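Local coordinates for protein putative NAD(P)H-flavin oxidoreductase (Streptococcus pyogenes serotype M1, PDB 2HAY) that probably acts as an FMN-dependent oxidoreductase of the nitroreductase family, using NAD(P)H and working as a dimer with flavin bound at the subunit interface, at residues L16-A21 / G163-P168; W73-Q78 / C167-F172. All coordinates share one frame; numbering follows the deposited sequence.

Interaction 1. Residues L16-A21 / G163-P168; sequences LHFRTA and GIDTCP. With FMN (flavin mononucleotide), chain I.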
loop_
_atom_site.group_PDB
_atom_site.type_symbol
_atom_site.label_atom_id
_atom_site.label_comp_id
_atom_site.label_asym_id
_atom_site.label_seq_id
_atom_site.Cartn_x
_atom_site.Cartn_y
_atom_site.Cartn_z
ATOM N N LEU B 16 -10.336 -3.630 12.719
ATOM C CA LEU B 16 -9.760 -2.283 12.589
ATOM C C LEU B 16 -9.283 -1.742 13.932
ATOM O O LEU B 16 -8.251 -1.097 14.000
ATOM C CB LEU B 16 -10.772 -1.307 11.968
ATOM C CG LEU B 16 -11.171 -1.555 10.518
ATOM C CD1 LEU B 16 -12.223 -0.543 10.098
ATOM C CD2 LEU B 16 -9.949 -1.464 9.666
ATOM N N HIS B 17 -10.028 -2.009 14.998
ATOM C CA HIS B 17 -9.622 -1.534 16.299
ATOM C C HIS B 17 -8.660 -2.472 17.036
ATOM O O HIS B 17 -7.883 -2.016 17.871
ATOM C CB HIS B 17 -10.842 -1.119 17.110
ATOM C CG HIS B 17 -11.540 0.085 16.538
ATOM N ND1 HIS B 17 -11.350 1.363 17.027
ATOM C CD2 HIS B 17 -12.396 0.209 15.492
ATOM C CE1 HIS B 17 -12.076 2.216 16.321
ATOM N NE2 HIS B 17 -12.716 1.540 15.381
ATOM N N PHE B 18 -8.677 -3.762 16.691
ATOM C CA PHE B 18 -7.680 -4.733 17.167
ATOM C C PHE B 18 -6.252 -4.431 16.675
ATOM O O PHE B 18 -5.300 -4.430 17.483
ATOM C CB PHE B 18 -8.063 -6.169 16.786
ATOM C CG PHE B 18 -7.053 -7.213 17.226
ATOM C CD1 PHE B 18 -6.229 -7.830 16.297
ATOM C CD2 PHE B 18 -6.929 -7.570 18.577
ATOM C CE1 PHE B 18 -5.308 -8.787 16.678
ATOM C CE2 PHE B 18 -5.994 -8.534 18.977
ATOM C CZ PHE B 18 -5.183 -9.141 18.031
ATOM N N ARG B 19 -6.096 -4.221 15.366
ATOM C CA ARG B 19 -4.766 -3.974 14.780
ATOM C C ARG B 19 -4.065 -2.789 15.419
ATOM O O ARG B 19 -4.578 -1.671 15.433
ATOM C CB ARG B 19 -4.825 -3.744 13.274
ATOM C CG ARG B 19 -3.420 -3.892 12.604
ATOM C CD ARG B 19 -3.196 -3.003 11.396
ATOM N NE ARG B 19 -3.543 -1.621 11.693
ATOM C CZ ARG B 19 -2.774 -0.772 12.373
ATOM N NH1 ARG B 19 -1.580 -1.162 12.823
ATOM N NH2 ARG B 19 -3.209 0.470 12.618
ATOM N N THR B 20 -2.893 -3.053 15.973
ATOM C CA THR B 20 -2.020 -2.012 16.486
ATOM C C THR B 20 -0.603 -2.455 16.148
ATOM O O THR B 20 -0.384 -3.635 15.853
ATOM C CB THR B 20 -2.245 -1.814 17.984
ATOM O OG1 THR B 20 -1.454 -0.714 18.455
ATOM C CG2 THR B 20 -1.914 -3.072 18.774
ATOM N N ALA B 21 0.343 -1.521 16.123
ATOM C CA ALA B 21 1.703 -1.875 15.715
ATOM C C ALA B 21 2.396 -2.507 16.917
ATOM O O ALA B 21 2.688 -1.840 17.907
ATOM C CB ALA B 21 2.483 -0.650 15.143
ATOM N N GLY B 163 -6.875 -12.606 14.326
ATOM C CA GLY B 163 -6.387 -12.365 15.691
ATOM C C GLY B 163 -4.880 -12.351 15.807
ATOM O O GLY B 163 -4.340 -12.406 16.897
ATOM N N ILE B 164 -4.198 -12.261 14.661
ATOM C CA ILE B 164 -2.752 -12.271 14.603
ATOM C C ILE B 164 -2.287 -10.813 14.600
ATOM O O ILE B 164 -2.765 -10.002 13.809
ATOM C CB ILE B 164 -2.253 -13.053 13.352
ATOM C CG1 ILE B 164 -2.604 -14.538 13.502
ATOM C CG2 ILE B 164 -0.750 -12.821 13.098
ATOM C CD1 ILE B 164 -2.407 -15.340 12.221
ATOM N N ASP B 165 -1.395 -10.503 15.534
ATOM C CA ASP B 165 -0.756 -9.216 15.601
ATOM C C ASP B 165 0.389 -9.048 14.586
ATOM O O ASP B 165 1.044 -10.000 14.151
ATOM C CB ASP B 165 -0.257 -8.947 17.007
ATOM C CG ASP B 165 -1.388 -8.633 17.946
ATOM O OD1 ASP B 165 -2.109 -7.644 17.684
ATOM O OD2 ASP B 165 -1.593 -9.397 18.895
ATOM N N THR B 166 0.645 -7.794 14.266
ATOM C CA THR B 166 1.443 -7.479 13.137
ATOM C C THR B 166 2.216 -6.205 13.462
ATOM O O THR B 166 1.888 -5.514 14.444
ATOM C CB THR B 166 0.424 -7.319 11.978
ATOM O OG1 THR B 166 0.694 -8.265 10.941
ATOM C CG2 THR B 166 0.316 -5.943 11.506
ATOM N N CYS B 167 3.266 -5.926 12.686
ATOM C CA CYS B 167 3.938 -4.617 12.687
ATOM C C CYS B 167 4.596 -4.355 11.325
ATOM O O CYS B 167 5.445 -5.143 10.879
ATOM C CB CYS B 167 4.997 -4.535 13.791
ATOM S SG CYS B 167 5.645 -2.850 14.118
ATOM N N PRO B 168 4.223 -3.238 10.666
ATOM C CA PRO B 168 4.850 -2.924 9.384
ATOM C C PRO B 168 6.146 -2.171 9.683
ATOM O O PRO B 168 6.140 -1.315 10.558
ATOM C CB PRO B 168 3.805 -2.047 8.678
ATOM C CG PRO B 168 2.964 -1.455 9.783
ATOM C CD PRO B 168 3.241 -2.213 11.080
HETATM N N1 FMN I . 6.861 0.816 14.107
HETATM C C2 FMN I . 8.132 0.558 14.647
HETATM O O2 FMN I . 8.295 0.430 15.884
HETATM N N3 FMN I . 9.231 0.430 13.790
HETATM C C4 FMN I . 9.112 0.584 12.410
HETATM O O4 FMN I . 10.095 0.633 11.661
HETATM C C4A FMN I . 7.856 0.854 11.862
HETATM N N5 FMN I . 7.753 1.000 10.479
HETATM C C5A FMN I . 6.518 1.256 9.889
HETATM C C6 FMN I . 6.437 1.375 8.500
HETATM C C7 FMN I . 5.212 1.630 7.896
HETATM C C7M FMN I . 5.119 1.508 6.399
HETATM C C8 FMN I . 4.050 1.767 8.686
HETATM C C8M FMN I . 2.703 1.622 8.050
HETATM C C9 FMN I . 4.134 1.646 10.084
HETATM C C9A FMN I . 5.377 1.382 10.699
HETATM N N10 FMN I . 5.497 1.229 12.104
HETATM C C10 FMN I . 6.730 0.966 12.702
HETATM C "C1'" FMN I . 4.309 1.327 12.986
HETATM C "C2'" FMN I . 3.876 2.793 13.152
HETATM O "O2'" FMN I . 4.616 3.435 14.181
HETATM C "C3'" FMN I . 2.381 2.832 13.489
HETATM O "O3'" FMN I . 1.641 2.190 12.476
HETATM C "C4'" FMN I . 1.807 4.227 13.709
HETATM O "O4'" FMN I . 2.559 4.846 14.739
HETATM C "C5'" FMN I . 0.306 4.146 14.060
HETATM O "O5'" FMN I . 0.026 3.379 15.241
HETATM P P FMN I . -0.825 2.005 15.236
HETATM O O1P FMN I . -0.532 1.250 16.502
HETATM O O2P FMN I . -0.491 1.191 14.013
HETATM O O3P FMN I . -2.291 2.219 15.165
HETATM O O HOH W 1 -1.540 -5.989 15.414
#
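Phe-18, in the last turn of its helix, lays its outer ring atoms against Asp-165 and Gly-163. The two side chains cross at about a right angle, yet ring and carboxylate planes are only 27° apart; Phe-18 CZ comes within 3.4 Å of Asp-165 OD1. Gly-163 ends the helix before strand 165-169 in a Schellman motif, whose positive phi suits glycine. Arg-19 leaves the helix and turns to the flavin phosphate. From CB its chain starts with CG anti to the backbone N (chi1 -164°), and Arg-19 CG passes 4.4 Å from Thr-166 CG2. Bends at chi2 and chi3 then bring the guanidinium to the phosphate, Arg-19 CZ lying 3.4 Å from O2P of FMN. At the tip, Arg-19 NH1 donates to O2P of FMN at 2.9 Å, while NH2 reaches both O2P and O3P; O2P thus lies at the guanidinium edge, in its plane. A long, flat cation suits this place, offering several N-H groups to one anion. Thr-20 OG1 and Ala-21 N both donate to O1P, the backbone bond being nearly straight at 167°. The small methyl of Ala-21 touches C1' of the ribityl chain and also Cys-167 SG, 4.0 Å from Ala-21 CB. Between the backbones a water donates to Thr-20 O and Asp-165 OD1 and accepts from Thr-166 N. Asp-165 OD1 also forms a salt bridge with Arg-203. The end of helix 6-18 is joined to strand 165-169, with strand 192-201 beside it, helix 137-162 packed on Thr-166, and Leu-44 O of the second subunit bonded to Arg-19 NH2.

Interaction 2. Residues W73-Q78 / C167-F172; sequences WGAQYQ and CPIEGF. With FMN (flavin mononucleotide), chain I.
Gly-171 and Gly-74 meet backbone to backbone at the pyrimidine end of FMN, in the flavin pocket of a nitroreductase fold. Gly-171 is the centre of an inverse gamma turn, and Gly-171 O accepts a bond from Gly-74 N at 2.8 Å, with the donor 17° out of the carbonyl plane. Having no CB on either residue lets Gly-74 CA and Gly-171 CA lie 4.2 Å apart while flavin O4 sits close to both. The CA of Gly-171 also rests over one face of Trp-73 in a CH-pi contact, 3.9 Å from the centroid of the six-membered ring. The broad indole thus lids the turn, and its NE1 bonds to Asp-130 of the second subunit. In the turn, Gly-171 N donates to O4, and Glu-170 N to N5 of FMN at 3.1 Å; a backbone donor at N5 could help to tune the reactive flavin nitrogen. Ile-169 CG2, anti to the backbone N, meets Ala-75 CB at 3.8 Å and flavin O4 nearby. A branched chain suits this spot: CG2 and CD1 both reach the Ala-75 methyl, and CD1 extends on to Gln-78 CB. Gln-78 turns its chain at chi2, so that the aliphatic part lies on Ile-169 while the amide points to the flavin side. There Gln-78 NE2 makes a weak bond to Gly-74 O and a straighter one to Cys-167 SG, 3.3 Å away at 154°, with the sulfur 6° from the amide plane.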
loop_
_atom_site.group_PDB
_atom_site.type_symbol
_atom_site.label_atom_id
_atom_site.label_comp_id
_atom_site.label_asym_id
_atom_site.label_seq_id
_atom_site.Cartn_x
_atom_site.Cartn_y
_atom_site.Cartn_z
ATOM N N TRP B 73 16.921 -0.264 13.576
ATOM C CA TRP B 73 16.408 0.474 14.738
ATOM C C TRP B 73 14.919 0.322 15.025
ATOM O O TRP B 73 14.512 0.421 16.172
ATOM C CB TRP B 73 16.766 1.970 14.675
ATOM C CG TRP B 73 16.144 2.755 13.538
ATOM C CD1 TRP B 73 16.732 3.062 12.342
ATOM C CD2 TRP B 73 14.837 3.357 13.507
ATOM N NE1 TRP B 73 15.870 3.795 11.558
ATOM C CE2 TRP B 73 14.702 3.998 12.248
ATOM C CE3 TRP B 73 13.764 3.408 14.413
ATOM C CZ2 TRP B 73 13.531 4.688 11.867
ATOM C CZ3 TRP B 73 12.587 4.092 14.037
ATOM C CH2 TRP B 73 12.486 4.726 12.772
ATOM N N GLY B 74 14.100 0.085 14.007
ATOM C CA GLY B 74 12.680 -0.073 14.238
ATOM C C GLY B 74 12.173 -1.495 14.425
ATOM O O GLY B 74 10.971 -1.704 14.553
ATOM N N ALA B 75 13.069 -2.479 14.451
ATOM C CA ALA B 75 12.641 -3.882 14.394
ATOM C C ALA B 75 13.311 -4.776 15.434
ATOM O O ALA B 75 13.236 -5.999 15.338
ATOM C CB ALA B 75 12.875 -4.437 13.009
ATOM N N GLN B 76 13.935 -4.154 16.432
ATOM C CA GLN B 76 14.778 -4.841 17.411
ATOM C C GLN B 76 14.026 -5.944 18.181
ATOM O O GLN B 76 14.461 -7.096 18.223
ATOM C CB GLN B 76 15.314 -3.822 18.425
ATOM C CG GLN B 76 16.778 -3.907 18.698
ATOM C CD GLN B 76 17.557 -2.942 17.856
ATOM O OE1 GLN B 76 17.581 -1.744 18.143
ATOM N NE2 GLN B 76 18.189 -3.442 16.801
ATOM N N TYR B 77 12.905 -5.579 18.808
ATOM C CA TYR B 77 12.131 -6.551 19.566
ATOM C C TYR B 77 11.301 -7.434 18.640
ATOM O O TYR B 77 11.045 -8.590 18.951
ATOM C CB TYR B 77 11.304 -5.853 20.635
ATOM C CG TYR B 77 12.179 -5.378 21.756
ATOM C CD1 TYR B 77 12.700 -4.092 21.761
ATOM C CD2 TYR B 77 12.524 -6.235 22.796
ATOM C CE1 TYR B 77 13.533 -3.650 22.787
ATOM C CE2 TYR B 77 13.356 -5.802 23.849
ATOM C CZ TYR B 77 13.860 -4.511 23.826
ATOM O OH TYR B 77 14.679 -4.084 24.840
ATOM N N GLN B 78 10.944 -6.910 17.473
ATOM C CA GLN B 78 10.173 -7.690 16.502
ATOM C C GLN B 78 10.975 -8.886 15.962
ATOM O O GLN B 78 10.483 -10.012 15.973
ATOM C CB GLN B 78 9.645 -6.794 15.382
ATOM C CG GLN B 78 8.641 -5.760 15.850
ATOM C CD GLN B 78 9.253 -4.389 16.100
ATOM O OE1 GLN B 78 10.313 -4.253 16.737
ATOM N NE2 GLN B 78 8.589 -3.354 15.585
ATOM N N CYS B 167 3.266 -5.926 12.686
ATOM C CA CYS B 167 3.938 -4.617 12.687
ATOM C C CYS B 167 4.596 -4.355 11.325
ATOM O O CYS B 167 5.445 -5.143 10.879
ATOM C CB CYS B 167 4.997 -4.535 13.791
ATOM S SG CYS B 167 5.645 -2.850 14.118
ATOM N N PRO B 168 4.223 -3.238 10.666
ATOM C CA PRO B 168 4.850 -2.924 9.384
ATOM C C PRO B 168 6.146 -2.171 9.683
ATOM O O PRO B 168 6.140 -1.315 10.558
ATOM C CB PRO B 168 3.805 -2.047 8.678
ATOM C CG PRO B 168 2.964 -1.455 9.783
ATOM C CD PRO B 168 3.241 -2.213 11.080
ATOM N N ILE B 169 7.246 -2.519 9.018
ATOM C CA ILE B 169 8.558 -1.991 9.385
ATOM C C ILE B 169 9.307 -1.335 8.191
ATOM O O ILE B 169 9.476 -1.961 7.141
ATOM C CB ILE B 169 9.434 -3.105 10.091
ATOM C CG1 ILE B 169 8.726 -3.651 11.360
ATOM C CG2 ILE B 169 10.788 -2.565 10.478
ATOM C CD1 ILE B 169 9.177 -5.055 11.815
ATOM N N GLU B 170 9.714 -0.074 8.373
ATOM C CA GLU B 170 10.610 0.635 7.450
ATOM C C GLU B 170 11.881 1.109 8.139
ATOM O O GLU B 170 12.752 1.663 7.474
ATOM C CB GLU B 170 9.928 1.887 6.862
ATOM C CG GLU B 170 8.876 1.644 5.817
ATOM C CD GLU B 170 8.290 2.934 5.273
ATOM O OE1 GLU B 170 8.546 4.005 5.861
ATOM O OE2 GLU B 170 7.565 2.890 4.252
ATOM N N GLY B 171 11.970 0.911 9.461
ATOM C CA GLY B 171 13.021 1.470 10.294
ATOM C C GLY B 171 14.273 0.609 10.269
ATOM O O GLY B 171 14.597 -0.058 11.249
ATOM N N PHE B 172 14.965 0.625 9.133
ATOM C CA PHE B 172 16.220 -0.100 8.964
ATOM C C PHE B 172 17.000 0.531 7.825
ATOM O O PHE B 172 16.423 1.279 7.020
ATOM C CB PHE B 172 15.998 -1.595 8.723
ATOM C CG PHE B 172 15.177 -1.912 7.512
ATOM C CD1 PHE B 172 13.806 -2.106 7.614
ATOM C CD2 PHE B 172 15.765 -2.033 6.273
ATOM C CE1 PHE B 172 13.031 -2.411 6.486
ATOM C CE2 PHE B 172 14.995 -2.340 5.145
ATOM C CZ PHE B 172 13.635 -2.515 5.263
HETATM N N1 FMN I . 6.861 0.816 14.107
HETATM C C2 FMN I . 8.132 0.558 14.647
HETATM O O2 FMN I . 8.295 0.430 15.884
HETATM N N3 FMN I . 9.231 0.430 13.790
HETATM C C4 FMN I . 9.112 0.584 12.410
HETATM O O4 FMN I . 10.095 0.633 11.661
HETATM C C4A FMN I . 7.856 0.854 11.862
HETATM N N5 FMN I . 7.753 1.000 10.479
HETATM C C5A FMN I . 6.518 1.256 9.889
HETATM C C6 FMN I . 6.437 1.375 8.500
HETATM C C7 FMN I . 5.212 1.630 7.896
HETATM C C7M FMN I . 5.119 1.508 6.399
HETATM C C8 FMN I . 4.050 1.767 8.686
HETATM C C8M FMN I . 2.703 1.622 8.050
HETATM C C9 FMN I . 4.134 1.646 10.084
HETATM C C9A FMN I . 5.377 1.382 10.699
HETATM N N10 FMN I . 5.497 1.229 12.104
HETATM C C10 FMN I . 6.730 0.966 12.702
HETATM C "C1'" FMN I . 4.309 1.327 12.986
HETATM C "C2'" FMN I . 3.876 2.793 13.152
HETATM O "O2'" FMN I . 4.616 3.435 14.181
HETATM C "C3'" FMN I . 2.381 2.832 13.489
HETATM O "O3'" FMN I . 1.641 2.190 12.476
HETATM C "C4'" FMN I . 1.807 4.227 13.709
HETATM O "O4'" FMN I . 2.559 4.846 14.739
HETATM C "C5'" FMN I . 0.306 4.146 14.060
HETATM O "O5'" FMN I . 0.026 3.379 15.241
HETATM P P FMN I . -0.825 2.005 15.236
HETATM O O1P FMN I . -0.532 1.250 16.502
HETATM O O2P FMN I . -0.491 1.191 14.013
HETATM O O3P FMN I . -2.291 2.219 15.165
#

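Overall arrangement
Interactions 1 and 2, with centres about 14 Å apart, share Cys-167 and Pro-168 of strand 165-169 and hold one FMN at its two ends. The 16-21 segment of interaction 1 takes the phosphate, and Arg-213, beside Arg-19, also donates to FMN, probably at the phosphate; the 73-78 and 167-172 segments of interaction 2 take the redox-active ring. FMN P and FMN N5 are 9.9 Å apart. Cys-167 links the two contacts: Cys-167 SG lies 3.9 Å from N1 of FMN and touches Ala-21 in one contact and Gln-78 in the other. Both contacts also reach the second subunit, consistent with a pocket built at the dimer interface.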